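Local coordinates for MdbA protein (Corynebacterium matruchotii ATCC 14266, PDB 6BO0), which is a thiol-disulfide oxidoreductase of the DsbA family that probably catalyses disulfide-bond formation in exported proteins, at residues A[41-46]-A[74-79]; A[13-18]-A[108-113]. All coordinates share one frame; numbering follows the deposited sequence. Where two conformers were deposited one is given.

Contact 1 pairs two central strands of the mixed sheet, and contact 2 fastens the loop after helix 9-12 onto helix 106-118, part of the helical region packed against that sheet. Their centres are about 17 Å apart. The chain runs 13-18, 41-46, 74-79, 108-113, so both strands of contact 1 fall between the two halves of contact 2. Helix 106-118 joins them directly: R113 NH2 forms a salt bridge of 2.8 Å with E45 OE1, and Y109 and R113 pack on I76. Thus the same helix meets the thioredoxin-type sheet through one set of side chains and holds the N-terminal segment through another, W110 and N111.

Contact 1: residues A[41-46]-A[74-79]; sequences VDIYED and VNIRTM
One face of the Y44 ring is covered by R77: CB sits 4.1 Å from the ring centroid in a CH-pi contact, and farther along the same extended chain CD reaches Y44 CZ. In one of its two conformers, M79 brings its sulfur obliquely to that ring, a Met-aromatic contact. At the edge of the R77 guanidinium, near its plane, lies OD1 of D42, the carboxylate turned 45° against it. D42, Y44 and R77 sit on neighbouring parallel strands of the thioredoxin fold, 41-45 and 74-78, whose axes approach to 4.7 Å at an angle of 18°. The ladder bonds link N75 N to V41 O, I43 N to N75 O, R77 N to I43 O, E45 N to R77 O and M79 N to E45 O.

On the face with Y44 and R77, helix 155-172 packs over both side chains, and R77 NH1 bonds to N165. The other face carries V41, I43, V74 and I76; I43 CD1 meets V74 CG1 at 3.9 Å, and M63 of helix 51-68 closes over this pair. Here E45 OE2 lies 3.3 Å from I76 CG2, while OE1 is salt-bridged to R113; a water connects E45 OE2 to T78 OG1. D42 turns its CG beside its own backbone N (chi1 -68°), bringing OD1 between a hydrogen bond from N75 ND2 at 3.0 Å and a salt bridge from R77 NE at 2.8 Å, which reach it from opposite faces of the carboxylate plane.

Contact 2: residues A[13-18]-A[108-113]; sequences YNETTA and VYWNFR
Residues 13-18 run as an irregular, largely extended loop past one turn of helix 106-118, coming closest where the CA atoms of Y13 and N111 stand 5.2 Å apart. N111 grips the backbone of E15 with both ends of its amide: OD1 accepts from E15 N at 2.9 Å, tilted from the carbonyl plane, while ND2 donates to E15 O at 2.9 Å, in the carbonyl plane on a lone pair. With both bonds made to one residue, the amide is fixed against flipping. The pairing ties the segment between helix 9-12 and strand 20-24 to a helical region consistent with the domain that DsbA-family proteins insert into the thioredoxin fold. In one of its two conformers the E15 side chain adds another tie: its OE2 takes the W110 indole NE1-H at 3.0 Å, lying near the ring plane, whereas NE1 comes from above the carboxylate, whose plane stands 72° from the ring; a water donates to both this OE2 and N111 OD1. Y13 sets CB against N111 O, but its ring leads on along the helix, and its OH bonds to E119 just past the end of 106-118. Beyond E15, the T17 methyl, placed beside its backbone N by a chi1 of 56° for OG1, rests 3.7 Å from W110 CB.

Contact 1: residues A[41-46]-A[74-79]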
# COMPACT_ATOMS: atom_id res chain seq x y z
N VAL A 41 4.51 12.44 -4.02
CA VAL A 41 5.12 11.26 -4.60
C VAL A 41 3.99 10.25 -4.82
O VAL A 41 3.42 9.73 -3.86
CB VAL A 41 6.23 10.68 -3.72
CG1 VAL A 41 6.86 9.47 -4.39
CG2 VAL A 41 7.28 11.74 -3.41
N ASP A 42 3.68 9.97 -6.07
CA ASP A 42 2.67 8.96 -6.43
C ASP A 42 3.36 7.64 -6.71
O ASP A 42 4.28 7.59 -7.55
CB ASP A 42 1.89 9.43 -7.66
CG ASP A 42 1.01 10.63 -7.38
OD1 ASP A 42 0.08 10.52 -6.57
OD2 ASP A 42 1.24 11.72 -7.98
N ILE A 43 2.91 6.58 -6.04
CA ILE A 43 3.49 5.25 -6.19
C ILE A 43 2.38 4.30 -6.62
O ILE A 43 1.48 4.00 -5.84
CB ILE A 43 4.15 4.76 -4.89
CG1 ILE A 43 5.20 5.78 -4.43
CG2 ILE A 43 4.72 3.35 -5.07
CD1 ILE A 43 5.86 5.41 -3.13
N TYR A 44 2.47 3.85 -7.86
CA TYR A 44 1.51 2.90 -8.42
C TYR A 44 2.06 1.50 -8.23
O TYR A 44 3.16 1.18 -8.67
CB TYR A 44 1.32 3.19 -9.91
CG TYR A 44 0.68 4.55 -10.18
CD1 TYR A 44 1.44 5.70 -10.26
CD2 TYR A 44 -0.69 4.67 -10.35
CE1 TYR A 44 0.86 6.92 -10.53
CE2 TYR A 44 -1.28 5.87 -10.60
CZ TYR A 44 -0.50 7.01 -10.68
OH TYR A 44 -1.13 8.20 -10.93
N GLU A 45 1.27 0.65 -7.56
CA GLU A 45 1.75 -0.68 -7.21
C GLU A 45 0.60 -1.68 -7.13
O GLU A 45 -0.57 -1.30 -6.99
CB GLU A 45 2.54 -0.63 -5.92
CG GLU A 45 1.72 -0.22 -4.70
CD GLU A 45 2.49 -0.20 -3.38
OE1 GLU A 45 3.73 -0.13 -3.43
OE2 GLU A 45 1.82 -0.21 -2.31
N ASP A 46 0.97 -2.95 -7.16
CA ASP A 46 0.03 -4.07 -7.15
C ASP A 46 0.60 -5.10 -6.20
O ASP A 46 1.78 -5.45 -6.28
CB ASP A 46 -0.11 -4.60 -8.60
CG ASP A 46 -1.07 -5.77 -8.78
OD1 ASP A 46 -0.98 -6.73 -7.96
OD2 ASP A 46 -1.86 -5.76 -9.74
N VAL A 74 3.15 11.06 0.36
CA VAL A 74 3.14 9.87 -0.49
C VAL A 74 1.71 9.44 -0.74
O VAL A 74 0.93 9.24 0.22
CB VAL A 74 3.97 8.73 0.12
CG1 VAL A 74 3.70 7.40 -0.58
CG2 VAL A 74 5.45 9.04 0.08
N ASN A 75 1.37 9.29 -2.00
CA ASN A 75 0.11 8.68 -2.42
C ASN A 75 0.37 7.26 -2.88
O ASN A 75 0.93 7.04 -3.97
CB ASN A 75 -0.48 9.48 -3.56
CG ASN A 75 -0.98 10.84 -3.15
OD1 ASN A 75 -1.48 11.04 -2.05
ND2 ASN A 75 -0.88 11.79 -4.07
N ILE A 76 -0.04 6.28 -2.09
CA ILE A 76 -0.02 4.88 -2.50
C ILE A 76 -1.25 4.68 -3.37
O ILE A 76 -2.38 4.84 -2.91
CB ILE A 76 -0.01 3.92 -1.30
CG1 ILE A 76 1.19 4.17 -0.38
CG2 ILE A 76 -0.10 2.48 -1.80
CD1 ILE A 76 2.54 3.91 -0.98
N ARG A 77 -1.00 4.33 -4.63
CA ARG A 77 -2.03 4.17 -5.65
C ARG A 77 -2.07 2.71 -6.10
O ARG A 77 -1.40 2.28 -7.02
CB ARG A 77 -1.76 5.14 -6.80
CG ARG A 77 -1.96 6.58 -6.38
CD ARG A 77 -1.92 7.54 -7.55
NE ARG A 77 -2.15 8.93 -7.15
CZ ARG A 77 -3.33 9.45 -6.87
NH1 ARG A 77 -4.43 8.71 -6.95
NH2 ARG A 77 -3.42 10.72 -6.52
N THR A 78 -2.89 1.94 -5.38
CA THR A 78 -2.97 0.52 -5.59
C THR A 78 -3.75 0.19 -6.84
O THR A 78 -4.75 0.84 -7.14
CB THR A 78 -3.59 -0.17 -4.38
OG1 THR A 78 -3.00 0.35 -3.19
CG2 THR A 78 -3.41 -1.70 -4.42
N MET A 79 -3.26 -0.83 -7.56
CA MET A 79 -3.86 -1.35 -8.78
C MET A 79 -4.07 -2.85 -8.64
O MET A 79 -3.61 -3.48 -7.69
CB MET A 79 -2.99 -0.99 -10.00
CG MET A 79 -2.91 0.54 -10.22
SD MET A 79 -2.19 1.06 -11.75
CE MET A 79 -0.70 0.24 -11.49
O HOH W 1 -1.44 13.02 -7.22
O HOH W 2 -0.72 -0.77 -2.30

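Contact 2: residues A[13-18]-A[108-113]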
# COMPACT_ATOMS: atom_id res chain seq x y z
N TYR A 13 6.70 -7.42 11.84
CA TYR A 13 6.13 -6.25 11.20
C TYR A 13 5.57 -5.33 12.27
O TYR A 13 4.37 -5.26 12.49
CB TYR A 13 5.07 -6.70 10.19
CG TYR A 13 5.66 -7.67 9.17
CD1 TYR A 13 6.57 -7.25 8.22
CD2 TYR A 13 5.30 -9.01 9.19
CE1 TYR A 13 7.14 -8.13 7.32
CE2 TYR A 13 5.85 -9.90 8.28
CZ TYR A 13 6.77 -9.45 7.35
OH TYR A 13 7.32 -10.35 6.46
N ASN A 14 6.49 -4.62 12.93
CA ASN A 14 6.15 -3.87 14.12
C ASN A 14 6.87 -2.55 14.22
O ASN A 14 7.27 -2.12 15.29
CB ASN A 14 6.45 -4.70 15.37
CG ASN A 14 5.75 -4.16 16.60
OD1 ASN A 14 4.58 -3.77 16.56
ND2 ASN A 14 6.48 -4.12 17.69
N GLU A 15 6.99 -1.89 13.08
CA GLU A 15 7.56 -0.56 13.06
C GLU A 15 6.61 0.47 13.62
O GLU A 15 5.39 0.29 13.59
CB GLU A 15 7.85 -0.17 11.64
CG GLU A 15 8.95 -0.97 11.02
CD GLU A 15 9.26 -0.42 9.66
OE1 GLU A 15 9.93 0.64 9.63
OE2 GLU A 15 8.77 -0.99 8.66
N THR A 16 7.20 1.53 14.17
CA THR A 16 6.44 2.67 14.61
C THR A 16 6.39 3.68 13.50
O THR A 16 7.29 3.72 12.66
CB THR A 16 7.12 3.36 15.78
OG1 THR A 16 8.47 3.67 15.40
CG2 THR A 16 7.09 2.44 17.00
N THR A 17 5.32 4.45 13.46
CA THR A 17 5.16 5.49 12.46
C THR A 17 4.85 6.81 13.13
O THR A 17 4.35 6.85 14.27
CB THR A 17 4.03 5.14 11.48
OG1 THR A 17 2.82 4.91 12.20
CG2 THR A 17 4.36 3.84 10.69
N ALA A 18 5.21 7.89 12.45
CA ALA A 18 4.89 9.26 12.90
C ALA A 18 4.36 10.02 11.69
O ALA A 18 4.92 11.04 11.28
CB ALA A 18 6.09 9.97 13.52
N VAL A 108 -0.66 0.50 11.72
CA VAL A 108 -1.14 -0.81 11.29
C VAL A 108 -1.10 -0.90 9.77
O VAL A 108 -0.70 -1.93 9.21
CB VAL A 108 -2.54 -1.08 11.88
CG1 VAL A 108 -3.10 -2.39 11.36
CG2 VAL A 108 -2.50 -1.12 13.38
N TYR A 109 -1.50 0.17 9.09
CA TYR A 109 -1.44 0.19 7.63
C TYR A 109 -0.02 -0.07 7.13
O TYR A 109 0.21 -0.90 6.25
CB TYR A 109 -1.96 1.52 7.08
CG TYR A 109 -1.76 1.60 5.59
CD1 TYR A 109 -2.53 0.85 4.71
CD2 TYR A 109 -0.73 2.34 5.05
CE1 TYR A 109 -2.31 0.87 3.34
CE2 TYR A 109 -0.48 2.36 3.68
CZ TYR A 109 -1.27 1.63 2.83
OH TYR A 109 -1.01 1.67 1.49
N TRP A 110 0.94 0.68 7.67
CA TRP A 110 2.32 0.57 7.23
C TRP A 110 2.85 -0.85 7.40
O TRP A 110 3.46 -1.43 6.49
CB TRP A 110 3.17 1.57 8.02
CG TRP A 110 4.60 1.54 7.64
CD1 TRP A 110 5.59 0.81 8.23
CD2 TRP A 110 5.20 2.21 6.55
NE1 TRP A 110 6.79 1.01 7.59
CE2 TRP A 110 6.57 1.87 6.55
CE3 TRP A 110 4.73 3.08 5.58
CZ2 TRP A 110 7.45 2.37 5.61
CZ3 TRP A 110 5.62 3.58 4.65
CH2 TRP A 110 6.95 3.22 4.68
N ASN A 111 2.63 -1.40 8.59
CA ASN A 111 3.11 -2.75 8.86
C ASN A 111 2.40 -3.81 8.02
O ASN A 111 3.02 -4.78 7.56
CB ASN A 111 3.04 -3.07 10.35
CG ASN A 111 4.10 -2.36 11.14
OD1 ASN A 111 5.27 -2.43 10.80
ND2 ASN A 111 3.70 -1.63 12.18
N PHE A 112 1.10 -3.63 7.78
CA PHE A 112 0.34 -4.57 6.95
C PHE A 112 0.81 -4.51 5.50
O PHE A 112 0.99 -5.56 4.86
CB PHE A 112 -1.14 -4.28 7.07
CG PHE A 112 -2.03 -5.37 6.55
CD1 PHE A 112 -2.35 -6.45 7.33
CD2 PHE A 112 -2.57 -5.30 5.28
CE1 PHE A 112 -3.19 -7.45 6.87
CE2 PHE A 112 -3.44 -6.28 4.82
CZ PHE A 112 -3.73 -7.35 5.62
N ARG A 113 1.05 -3.31 4.99
CA ARG A 113 1.57 -3.17 3.63
C ARG A 113 2.93 -3.84 3.51
O ARG A 113 3.20 -4.54 2.53
CB ARG A 113 1.63 -1.70 3.22
CG ARG A 113 2.31 -1.45 1.90
CD ARG A 113 2.26 -0.01 1.46
NE ARG A 113 3.04 0.20 0.24
CZ ARG A 113 4.35 0.43 0.20
NH1 ARG A 113 5.06 0.56 1.31
NH2 ARG A 113 4.96 0.52 -0.97
O HOH W 3 6.97 -3.27 8.82